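Local coordinates for intracellular protein transport protein USO1 (Saccharomyces cerevisiae S288c, PDB 6LSU), which is required for protein transport from the endoplasmic reticulum to the Golgi complex, the chain here being the globular head of this homodimeric membrane tether, at residues K282-L287 with S335-V340; S288-Q293 with L342-F347; F297-Q302 with H348-K353; D380-D385 with I399-V404. All blocks are in the same frame, centred on the assembly; numbering follows the deposited sequence.

The four contacts follow the mostly helical head from ARM 5 to ARM 7. Contacts 1, 2 and 3 each pair a piece of ARM 5 with a piece of ARM 6, and along the chain their segments alternate. Contacts 1 and 2 share helix 337-346 and touch, with centres about 10 Å apart. Contact 3 joins the chain entering helix 301-317 to the loop after helix 337-346 and touches contact 2, centres about 11 Å apart. Contact 4 comes later, a two-stranded antiparallel sheet inside ARM 7. Its centre is about 14 Å from that of contact 2, and Phe-346 meets both Tyr-383 and Val-404. The first three thus join two repeats; contact 4 adjoins helix 337-346.

Contact 1. Residues K282-L287 with S335-V340; sequences KLAHLL and SSVLMV
Ala-284 and Leu-287, one turn apart on helix 280-287, face Val-337 and Val-340 at the start of helix 337-346. The backbones come closest at Ala-284 and Val-337, whose CA atoms lie 5.3 Å apart. The small side chain of Ala-284 is consistent with this close approach. Its CB points at the second segment and lies 3.6 Å from Ser-336 OG, at the more exposed margin. The same CB also meets Val-337 CG2 at 4.3 Å.

Leu-287 leans over the pair of valines. Its CB sits 3.8 Å from Val-340 CG1, while its branch end CD1 reaches Val-337 CG1 at 4.3 Å. Val-340 thus meets the root of the leucine and Val-337 its tip. With CG1 of Val-340 turned anti to the backbone N (chi1 176°), that methyl is directed at the first helix. It also lies 4.0 Å from Ala-284 O, so it rests against backbone as well as side chain. The two segments are held by apolar and van der Waals contact.

The start of the second helix is fixed locally. Ser-335 OG accepts a capping bond from Val-337 N at 3.3 Å, and it is also hydrogen-bonded to Leu-332 O.

The contact is a buried piece of the packing between ARM 5 and ARM 6. Helix 301-317 covers Leu-283 and Leu-287, the latter through Ile-307 and Ala-310. Helix 233-244 packs on Leu-286 through Ile-241, and Ile-379 touches Leu-338 and Met-339.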
# COMPACT_ATOMS: atom_id res chain seq x y z
N LYS A 282 15.55 -13.19 -9.94
CA LYS A 282 15.51 -13.77 -8.56
C LYS A 282 14.19 -13.40 -7.87
O LYS A 282 13.56 -14.29 -7.31
CB LYS A 282 16.73 -13.28 -7.77
CG LYS A 282 18.01 -14.01 -8.12
CD LYS A 282 19.23 -13.13 -8.11
CE LYS A 282 20.50 -13.94 -8.06
NZ LYS A 282 21.59 -13.11 -7.50
N LEU A 283 13.81 -12.12 -7.93
CA LEU A 283 12.57 -11.57 -7.31
C LEU A 283 11.35 -12.19 -8.01
O LEU A 283 10.43 -12.67 -7.32
CB LEU A 283 12.60 -10.05 -7.48
CG LEU A 283 11.52 -9.30 -6.73
CD1 LEU A 283 11.56 -9.65 -5.27
CD2 LEU A 283 11.70 -7.80 -6.92
N ALA A 284 11.37 -12.25 -9.34
CA ALA A 284 10.38 -12.94 -10.19
C ALA A 284 10.25 -14.38 -9.74
O ALA A 284 9.13 -14.89 -9.68
CB ALA A 284 10.81 -12.94 -11.62
N HIS A 285 11.37 -15.04 -9.51
CA HIS A 285 11.35 -16.50 -9.21
C HIS A 285 10.61 -16.72 -7.87
O HIS A 285 9.83 -17.74 -7.73
CB HIS A 285 12.77 -17.06 -9.20
CG HIS A 285 12.79 -18.43 -8.65
ND1 HIS A 285 12.34 -19.51 -9.41
CD2 HIS A 285 13.12 -18.91 -7.42
CE1 HIS A 285 12.41 -20.60 -8.67
NE2 HIS A 285 12.89 -20.27 -7.45
N LEU A 286 10.90 -15.83 -6.90
CA LEU A 286 10.31 -15.81 -5.53
C LEU A 286 8.82 -15.44 -5.57
O LEU A 286 8.06 -16.13 -4.94
CB LEU A 286 11.09 -14.77 -4.71
CG LEU A 286 10.58 -14.54 -3.29
CD1 LEU A 286 10.81 -15.80 -2.47
CD2 LEU A 286 11.24 -13.34 -2.66
N LEU A 287 8.44 -14.40 -6.34
CA LEU A 287 7.05 -14.00 -6.56
C LEU A 287 6.28 -15.14 -7.25
O LEU A 287 5.07 -15.31 -7.01
CB LEU A 287 7.01 -12.73 -7.39
CG LEU A 287 7.37 -11.44 -6.65
CD1 LEU A 287 7.39 -10.25 -7.60
CD2 LEU A 287 6.35 -11.21 -5.55
N SER A 335 11.54 -8.21 -18.12
CA SER A 335 11.66 -9.47 -17.35
C SER A 335 10.29 -10.15 -17.30
O SER A 335 9.42 -9.73 -18.06
CB SER A 335 12.23 -9.22 -15.96
OG SER A 335 11.30 -8.57 -15.11
N SER A 336 10.12 -11.16 -16.44
CA SER A 336 8.80 -11.83 -16.25
C SER A 336 7.96 -11.14 -15.15
O SER A 336 6.85 -11.61 -14.89
CB SER A 336 8.98 -13.32 -16.01
OG SER A 336 10.03 -13.59 -15.09
N VAL A 337 8.40 -10.02 -14.58
CA VAL A 337 7.82 -9.54 -13.28
C VAL A 337 6.35 -9.16 -13.49
O VAL A 337 5.52 -9.64 -12.71
CB VAL A 337 8.64 -8.42 -12.62
CG1 VAL A 337 8.05 -8.07 -11.26
CG2 VAL A 337 10.08 -8.83 -12.42
N LEU A 338 6.03 -8.38 -14.52
CA LEU A 338 4.65 -7.92 -14.82
C LEU A 338 3.72 -9.11 -14.96
O LEU A 338 2.60 -9.08 -14.40
CB LEU A 338 4.59 -7.14 -16.13
CG LEU A 338 3.19 -6.58 -16.44
CD1 LEU A 338 2.68 -5.69 -15.31
CD2 LEU A 338 3.18 -5.81 -17.77
N MET A 339 4.13 -10.09 -15.73
CA MET A 339 3.32 -11.28 -16.01
C MET A 339 3.20 -12.02 -14.68
O MET A 339 2.16 -12.59 -14.40
CB MET A 339 3.99 -12.17 -17.06
CG MET A 339 3.09 -13.28 -17.51
SD MET A 339 1.70 -12.56 -18.41
CE MET A 339 0.40 -13.66 -17.83
N VAL A 340 4.26 -12.10 -13.92
CA VAL A 340 4.19 -12.85 -12.63
C VAL A 340 3.24 -12.13 -11.65
O VAL A 340 2.44 -12.84 -10.98
CB VAL A 340 5.58 -13.09 -12.02
CG1 VAL A 340 5.45 -13.78 -10.67
CG2 VAL A 340 6.40 -13.94 -12.97

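Contact 2. Residues S288-Q293 with L342-F347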
# COMPACT_ATOMS: atom_id res chain seq x y z
N SER A 288 6.94 -15.95 -8.03
CA SER A 288 6.24 -16.94 -8.89
C SER A 288 6.04 -18.24 -8.10
O SER A 288 5.21 -19.06 -8.53
CB SER A 288 6.95 -17.18 -10.20
OG SER A 288 7.84 -18.28 -10.09
N GLU A 289 6.62 -18.35 -6.91
CA GLU A 289 6.47 -19.56 -6.07
C GLU A 289 5.02 -20.02 -5.89
O GLU A 289 4.74 -21.21 -5.98
CB GLU A 289 7.14 -19.35 -4.73
CG GLU A 289 8.46 -20.07 -4.67
CD GLU A 289 9.40 -19.49 -3.63
OE1 GLU A 289 10.64 -19.25 -3.98
OE2 GLU A 289 8.90 -19.31 -2.48
N PRO A 290 4.05 -19.17 -5.55
CA PRO A 290 2.70 -19.68 -5.28
C PRO A 290 1.98 -20.33 -6.48
O PRO A 290 1.00 -20.95 -6.24
CB PRO A 290 1.93 -18.43 -4.88
CG PRO A 290 2.98 -17.43 -4.53
CD PRO A 290 4.13 -17.72 -5.45
N ILE A 291 2.48 -20.15 -7.70
CA ILE A 291 1.83 -20.64 -8.96
C ILE A 291 2.55 -21.89 -9.49
O ILE A 291 3.66 -21.78 -10.06
CB ILE A 291 1.86 -19.52 -9.99
CG1 ILE A 291 1.01 -18.35 -9.51
CG2 ILE A 291 1.45 -20.04 -11.34
CD1 ILE A 291 1.69 -17.03 -9.76
N SER A 292 1.89 -23.03 -9.31
CA SER A 292 2.33 -24.39 -9.72
C SER A 292 1.08 -25.24 -10.00
O SER A 292 0.14 -25.24 -9.15
CB SER A 292 3.21 -25.06 -8.66
OG SER A 292 4.58 -24.72 -8.86
N GLN A 293 1.11 -25.97 -11.13
CA GLN A 293 0.22 -27.14 -11.39
C GLN A 293 0.47 -28.23 -10.32
O GLN A 293 -0.48 -28.98 -10.02
CB GLN A 293 0.41 -27.68 -12.81
CG GLN A 293 -0.81 -28.44 -13.33
CD GLN A 293 -0.53 -29.67 -14.17
OE1 GLN A 293 0.39 -30.44 -13.90
NE2 GLN A 293 -1.35 -29.88 -15.18
N LEU A 342 0.66 -10.22 -12.27
CA LEU A 342 -0.72 -10.33 -12.81
C LEU A 342 -1.21 -11.74 -12.62
O LEU A 342 -2.41 -11.86 -12.40
CB LEU A 342 -0.77 -10.00 -14.30
CG LEU A 342 -0.58 -8.54 -14.67
CD1 LEU A 342 -0.57 -8.39 -16.20
CD2 LEU A 342 -1.67 -7.70 -14.05
N ARG A 343 -0.34 -12.76 -12.66
CA ARG A 343 -0.74 -14.13 -12.24
C ARG A 343 -1.16 -14.11 -10.77
O ARG A 343 -2.15 -14.76 -10.48
CB ARG A 343 0.36 -15.16 -12.48
CG ARG A 343 0.39 -15.64 -13.91
CD ARG A 343 1.42 -16.75 -14.11
NE ARG A 343 1.96 -16.65 -15.46
CZ ARG A 343 3.22 -16.38 -15.78
NH1 ARG A 343 4.15 -16.24 -14.84
NH2 ARG A 343 3.55 -16.25 -17.05
N LEU A 344 -0.42 -13.43 -9.89
CA LEU A 344 -0.75 -13.35 -8.45
C LEU A 344 -2.10 -12.63 -8.29
O LEU A 344 -2.87 -13.00 -7.37
CB LEU A 344 0.37 -12.64 -7.69
CG LEU A 344 1.68 -13.42 -7.55
CD1 LEU A 344 2.73 -12.56 -6.89
CD2 LEU A 344 1.53 -14.70 -6.75
N ALA A 345 -2.37 -11.61 -9.12
CA ALA A 345 -3.63 -10.84 -9.05
C ALA A 345 -4.81 -11.79 -9.38
O ALA A 345 -5.77 -11.71 -8.67
CB ALA A 345 -3.56 -9.60 -9.94
N PHE A 346 -4.70 -12.71 -10.33
CA PHE A 346 -5.83 -13.41 -11.01
C PHE A 346 -5.94 -14.88 -10.61
O PHE A 346 -6.97 -15.48 -10.76
CB PHE A 346 -5.78 -13.27 -12.53
CG PHE A 346 -5.81 -11.83 -12.98
CD1 PHE A 346 -6.78 -10.96 -12.52
CD2 PHE A 346 -4.87 -11.34 -13.87
CE1 PHE A 346 -6.80 -9.63 -12.90
CE2 PHE A 346 -4.89 -9.99 -14.25
CZ PHE A 346 -5.84 -9.13 -13.73
N PHE A 347 -4.89 -15.48 -10.10
CA PHE A 347 -4.87 -16.93 -9.83
C PHE A 347 -5.90 -17.18 -8.74
O PHE A 347 -6.12 -16.28 -7.85
CB PHE A 347 -3.47 -17.31 -9.39
CG PHE A 347 -3.15 -18.78 -9.21
CD1 PHE A 347 -3.13 -19.65 -10.30
CD2 PHE A 347 -2.73 -19.26 -7.97
CE1 PHE A 347 -2.79 -20.99 -10.12
CE2 PHE A 347 -2.40 -20.60 -7.80
CZ PHE A 347 -2.42 -21.46 -8.87
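The type I beta turn from Ser-288 to Ile-291, which follows helix 280-287 in ARM 5, packs through Pro-290 and Ile-291 on the end of helix 337-346 in ARM 6. Ile-291 has the largest share of the buried surface. Its tip CD1 enters between two residues of the helix, 3.6 Å from Arg-343 CB and 3.8 Å from Leu-344 CD2. One carbon back, CG1 lies over a face of the Phe-347 ring, 4.2 Å from its centroid, in a CH-pi contact. The ring comes forward because Phe-347 CG is anti to its backbone N (chi1 -173°), and the two side chains pass in opposite directions. Pro-290 crosses Leu-344 at about a right angle, with CG 3.8 Å from Leu-344 CD2. That leucine methyl therefore rests against both turn residues.

Shortening Ile-291 to alanine is likely to leave the Phe-347 face without its aliphatic cover and open a gap beside Arg-343 CB and Leu-344.

Arg-343 takes part through its aliphatic base. Its carbonyl O accepts from Phe-346 N and Phe-347 N as the helix ends. The turn is thus held on the helix by apolar surface, and the CH-pi contact adds to it at Phe-347.

Contact 3. Residues F297-Q302 with H348-K353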
# COMPACT_ATOMS: atom_id res chain seq x y z
N PHE A 297 -0.14 -24.33 -3.16
CA PHE A 297 0.62 -23.49 -2.22
C PHE A 297 -0.21 -23.21 -0.96
O PHE A 297 -1.43 -22.87 -1.03
CB PHE A 297 1.06 -22.21 -2.91
CG PHE A 297 2.02 -21.40 -2.08
CD1 PHE A 297 3.39 -21.64 -2.15
CD2 PHE A 297 1.56 -20.42 -1.23
CE1 PHE A 297 4.28 -20.84 -1.45
CE2 PHE A 297 2.45 -19.67 -0.50
CZ PHE A 297 3.80 -19.87 -0.60
N PHE A 298 0.44 -23.43 0.20
CA PHE A 298 -0.18 -23.29 1.53
C PHE A 298 0.05 -21.87 2.04
O PHE A 298 1.18 -21.40 2.09
CB PHE A 298 0.37 -24.29 2.53
CG PHE A 298 -0.21 -24.03 3.89
CD1 PHE A 298 -1.56 -24.21 4.12
CD2 PHE A 298 0.59 -23.52 4.92
CE1 PHE A 298 -2.10 -23.96 5.37
CE2 PHE A 298 0.03 -23.21 6.15
CZ PHE A 298 -1.30 -23.46 6.38
N TRP A 299 -1.05 -21.19 2.33
CA TRP A 299 -1.08 -19.75 2.64
C TRP A 299 -1.31 -19.62 4.14
O TRP A 299 -2.04 -20.42 4.70
CB TRP A 299 -2.13 -19.02 1.80
CG TRP A 299 -1.67 -18.68 0.40
CD1 TRP A 299 -2.11 -19.25 -0.75
CD2 TRP A 299 -0.67 -17.70 0.01
NE1 TRP A 299 -1.50 -18.67 -1.81
CE2 TRP A 299 -0.57 -17.75 -1.38
CE3 TRP A 299 0.17 -16.84 0.70
CZ2 TRP A 299 0.30 -16.95 -2.11
CZ3 TRP A 299 1.05 -16.04 -0.00
CH2 TRP A 299 1.12 -16.10 -1.39
N ASN A 300 -0.52 -18.73 4.76
CA ASN A 300 -0.61 -18.32 6.18
C ASN A 300 -0.10 -16.90 6.26
O ASN A 300 0.36 -16.40 5.23
CB ASN A 300 0.19 -19.26 7.06
CG ASN A 300 1.69 -19.19 6.85
OD1 ASN A 300 2.27 -18.16 6.45
ND2 ASN A 300 2.35 -20.27 7.21
N ASP A 301 -0.21 -16.29 7.43
CA ASP A 301 0.02 -14.85 7.66
C ASP A 301 1.48 -14.53 7.32
O ASP A 301 1.75 -13.51 6.75
CB ASP A 301 -0.34 -14.51 9.10
CG ASP A 301 -1.83 -14.35 9.33
OD1 ASP A 301 -2.47 -13.74 8.46
OD2 ASP A 301 -2.33 -14.85 10.32
N GLN A 302 2.41 -15.42 7.62
CA GLN A 302 3.83 -15.14 7.35
C GLN A 302 4.07 -15.09 5.83
O GLN A 302 4.81 -14.13 5.33
CB GLN A 302 4.71 -16.16 8.06
CG GLN A 302 6.18 -15.82 7.97
CD GLN A 302 6.45 -14.43 8.48
OE1 GLN A 302 6.29 -14.16 9.66
NE2 GLN A 302 6.92 -13.52 7.63
N HIS A 348 -6.42 -18.40 -8.72
CA HIS A 348 -7.53 -18.72 -7.80
C HIS A 348 -7.00 -18.81 -6.35
O HIS A 348 -7.71 -18.33 -5.45
CB HIS A 348 -8.28 -19.96 -8.31
CG HIS A 348 -7.49 -21.20 -8.28
ND1 HIS A 348 -6.66 -21.58 -9.34
CD2 HIS A 348 -7.33 -22.12 -7.29
CE1 HIS A 348 -6.05 -22.71 -9.03
NE2 HIS A 348 -6.46 -23.07 -7.78
N ASN A 349 -5.85 -19.46 -6.14
CA ASN A 349 -5.37 -19.77 -4.76
C ASN A 349 -4.44 -18.63 -4.31
O ASN A 349 -3.24 -18.84 -4.27
CB ASN A 349 -4.70 -21.14 -4.72
CG ASN A 349 -4.12 -21.48 -3.36
OD1 ASN A 349 -4.83 -21.39 -2.36
ND2 ASN A 349 -2.85 -21.87 -3.34
N ILE A 350 -5.02 -17.43 -4.11
CA ILE A 350 -4.33 -16.21 -3.63
C ILE A 350 -5.18 -15.54 -2.56
O ILE A 350 -6.35 -15.21 -2.83
CB ILE A 350 -4.08 -15.22 -4.77
CG1 ILE A 350 -3.12 -15.79 -5.81
CG2 ILE A 350 -3.60 -13.88 -4.21
CD1 ILE A 350 -1.75 -16.04 -5.31
N PRO A 351 -4.63 -15.31 -1.34
CA PRO A 351 -5.35 -14.57 -0.31
C PRO A 351 -5.85 -13.16 -0.71
O PRO A 351 -5.24 -12.52 -1.47
CB PRO A 351 -4.30 -14.47 0.81
CG PRO A 351 -3.45 -15.74 0.62
CD PRO A 351 -3.32 -15.78 -0.89
N LYS A 352 -7.00 -12.76 -0.16
CA LYS A 352 -7.69 -11.47 -0.35
C LYS A 352 -6.72 -10.32 -0.04
O LYS A 352 -6.74 -9.32 -0.72
CB LYS A 352 -8.92 -11.40 0.56
CG LYS A 352 -9.95 -12.48 0.22
CD LYS A 352 -11.24 -12.45 1.03
CE LYS A 352 -12.20 -13.55 0.57
NZ LYS A 352 -13.41 -13.63 1.43
N LYS A 353 -5.91 -10.45 0.98
CA LYS A 353 -4.93 -9.39 1.34
C LYS A 353 -3.82 -9.29 0.28
O LYS A 353 -3.15 -8.22 0.24
CB LYS A 353 -4.19 -9.74 2.62
CG LYS A 353 -5.00 -9.65 3.90
CD LYS A 353 -4.17 -9.05 5.01
CE LYS A 353 -4.68 -9.41 6.39
NZ LYS A 353 -4.29 -10.80 6.74
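Two hydrogen bonds tie Asn-349 to Phe-297 and Trp-299. Asn-349 ND2 gives a nearly straight bond to Phe-297 O at 2.9 Å (N-H...O 168°). It meets a lone pair in the carbonyl plane, and the oxygen lies almost in the plane of the amide. The amide reaches across because Asn-349 CG is anti to its backbone N (chi1 177°). In return, Trp-299 NE1 donates to Asn-349 O at 3.0 Å. This bond is more bent, at 143°, and the donor sits well above the carbonyl plane. Asn-349 is the centre of an inverse gamma turn, and here its side-chain amide and its backbone carbonyl are both used.

Ring contacts come next. Pro-351 CD lies over the five-membered ring of Trp-299, 3.3 Å from its centroid, in a CH-pi contact. The edge of the Phe-297 ring, at CD2, approaches the opposite face of the indole. Ile-350 CD1 adds an oblique apolar contact, 3.9 Å from Trp-299 CZ2.

There is one charged pair. Asp-301 OD1 and Lys-353 NZ form a long salt bridge at 3.9 Å.

Without the indole, as with a leucine here in place of Trp-299, Asn-349 O would probably lose its donor and Pro-351 the flat surface it packs on.

The contact joins the chain leading into helix 301-317 of ARM 5 to the loop after helix 337-346 of ARM 6. The indole lies between Pro-351 on one face and the Phe-297 edge on the other, and its one N-H is spent on the backbone of the other loop. CH-pi packing and a hydrogen bond thus act on the same ring.

Contact 4. Residues D380-D385 with I399-V404; sequences DVPYFD and IKLIPV
Leu-401 is paired with Pro-382 and lies diagonally to Asp-380, and its side chain runs along one face of a small two-stranded sheet. Its CB is 3.9 Å from Asp-380 CB. With CG anti to the carbonyl carbon (chi1 -67°), the chain then turns toward Pro-382. There CD2 ends 3.9 Å from Pro-382 CA and 4.4 Å from Pro-382 CB. Ile-399 continues this face, its CG2 touching the same proline carbon.

On the other face are Val-381, Tyr-383, Lys-400 and Ile-402. Val-381 CG1 meets Val-404 CG2 at 3.8 Å, the two side chains crossing at about a right angle. Helix 404-414 lies beneath and receives Val-381, Tyr-383 and Ile-402 on Ile-407.

Four backbone bonds join the strands in two hydrogen-bonded pairs. Val-381 N donates to Ile-402 O at 2.7 Å, and Ile-402 N returns to Val-381 O at 3.0 Å. Tyr-383 and Lys-400 exchange a similar pair. Both prolines, Pro-382 and Pro-403, fall at non-hydrogen-bonded positions, where no N-H is needed across the ladder.

This is a two-stranded antiparallel hairpin with a long connecting loop, set within ARM 7 of an otherwise mainly helical armadillo-repeat head.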
# COMPACT_ATOMS: atom_id res chain seq x y z
N ASP A 380 -2.86 -11.90 -22.07
CA ASP A 380 -4.00 -12.85 -21.97
C ASP A 380 -3.73 -13.77 -20.78
O ASP A 380 -2.57 -14.08 -20.47
CB ASP A 380 -4.16 -13.65 -23.26
CG ASP A 380 -4.60 -12.83 -24.47
OD1 ASP A 380 -5.50 -11.93 -24.30
OD2 ASP A 380 -4.05 -13.09 -25.59
N VAL A 381 -4.77 -14.22 -20.09
CA VAL A 381 -4.52 -15.15 -18.96
C VAL A 381 -5.28 -16.44 -19.23
O VAL A 381 -6.38 -16.44 -19.77
CB VAL A 381 -4.77 -14.47 -17.60
CG1 VAL A 381 -5.79 -13.37 -17.69
CG2 VAL A 381 -5.11 -15.44 -16.49
N PRO A 382 -4.62 -17.58 -19.02
CA PRO A 382 -5.20 -18.90 -19.26
C PRO A 382 -6.38 -19.11 -18.30
O PRO A 382 -6.25 -18.76 -17.13
CB PRO A 382 -4.03 -19.84 -18.93
CG PRO A 382 -3.26 -19.04 -17.88
CD PRO A 382 -3.25 -17.66 -18.50
N TYR A 383 -7.49 -19.64 -18.81
CA TYR A 383 -8.65 -20.09 -18.01
C TYR A 383 -8.96 -21.55 -18.37
O TYR A 383 -8.54 -22.03 -19.45
CB TYR A 383 -9.81 -19.09 -18.17
CG TYR A 383 -9.65 -17.97 -17.18
CD1 TYR A 383 -8.87 -16.87 -17.47
CD2 TYR A 383 -10.16 -18.08 -15.90
CE1 TYR A 383 -8.69 -15.85 -16.55
CE2 TYR A 383 -9.99 -17.07 -14.96
CZ TYR A 383 -9.25 -15.94 -15.29
OH TYR A 383 -9.05 -14.92 -14.39
N PHE A 384 -9.62 -22.26 -17.44
CA PHE A 384 -10.04 -23.70 -17.60
C PHE A 384 -11.59 -23.83 -17.85
O PHE A 384 -12.45 -23.18 -17.15
CB PHE A 384 -9.41 -24.57 -16.49
CG PHE A 384 -9.80 -26.02 -16.59
CD1 PHE A 384 -9.23 -26.78 -17.60
CD2 PHE A 384 -10.75 -26.59 -15.76
CE1 PHE A 384 -9.58 -28.11 -17.75
CE2 PHE A 384 -11.10 -27.93 -15.91
CZ PHE A 384 -10.51 -28.68 -16.91
N ASP A 385 -11.95 -24.59 -18.90
CA ASP A 385 -13.26 -25.23 -19.19
C ASP A 385 -14.43 -24.24 -19.31
O ASP A 385 -14.46 -23.17 -18.70
CB ASP A 385 -13.56 -26.42 -18.26
CG ASP A 385 -14.33 -26.15 -16.96
OD1 ASP A 385 -14.77 -25.01 -16.74
OD2 ASP A 385 -14.49 -27.11 -16.18
N ILE A 399 -8.87 -25.07 -22.28
CA ILE A 399 -8.09 -23.84 -21.95
C ILE A 399 -8.55 -22.73 -22.89
O ILE A 399 -8.53 -22.95 -24.12
CB ILE A 399 -6.57 -24.07 -22.06
CG1 ILE A 399 -6.13 -25.46 -21.59
CG2 ILE A 399 -5.82 -22.96 -21.33
CD1 ILE A 399 -5.93 -26.50 -22.71
N LYS A 400 -8.93 -21.58 -22.34
CA LYS A 400 -9.32 -20.36 -23.09
C LYS A 400 -8.44 -19.21 -22.58
O LYS A 400 -8.12 -19.21 -21.40
CB LYS A 400 -10.83 -20.14 -22.94
CG LYS A 400 -11.37 -18.91 -23.67
CD LYS A 400 -10.88 -18.74 -25.12
CE LYS A 400 -11.66 -17.70 -25.90
NZ LYS A 400 -10.90 -17.21 -27.07
N LEU A 401 -7.95 -18.35 -23.47
CA LEU A 401 -7.14 -17.18 -23.06
C LEU A 401 -8.05 -15.96 -23.02
O LEU A 401 -8.68 -15.67 -24.04
CB LEU A 401 -6.01 -16.98 -24.07
CG LEU A 401 -4.97 -18.09 -24.07
CD1 LEU A 401 -4.17 -18.05 -25.35
CD2 LEU A 401 -4.05 -17.98 -22.87
N ILE A 402 -8.14 -15.29 -21.87
CA ILE A 402 -8.95 -14.05 -21.75
C ILE A 402 -7.99 -12.88 -21.62
O ILE A 402 -6.99 -12.96 -20.91
CB ILE A 402 -9.95 -14.13 -20.58
CG1 ILE A 402 -10.91 -15.31 -20.76
CG2 ILE A 402 -10.69 -12.83 -20.44
CD1 ILE A 402 -10.44 -16.59 -20.13
N PRO A 403 -8.27 -11.77 -22.32
CA PRO A 403 -7.51 -10.54 -22.15
C PRO A 403 -7.62 -10.01 -20.72
O PRO A 403 -8.70 -9.98 -20.17
CB PRO A 403 -8.12 -9.56 -23.13
CG PRO A 403 -8.87 -10.40 -24.08
CD PRO A 403 -9.33 -11.63 -23.31
N VAL A 404 -6.47 -9.63 -20.15
CA VAL A 404 -6.35 -9.06 -18.78
C VAL A 404 -7.30 -7.86 -18.66
O VAL A 404 -8.06 -7.77 -17.72
CB VAL A 404 -4.87 -8.78 -18.49
CG1 VAL A 404 -4.57 -7.43 -17.86
CG2 VAL A 404 -4.32 -9.91 -17.64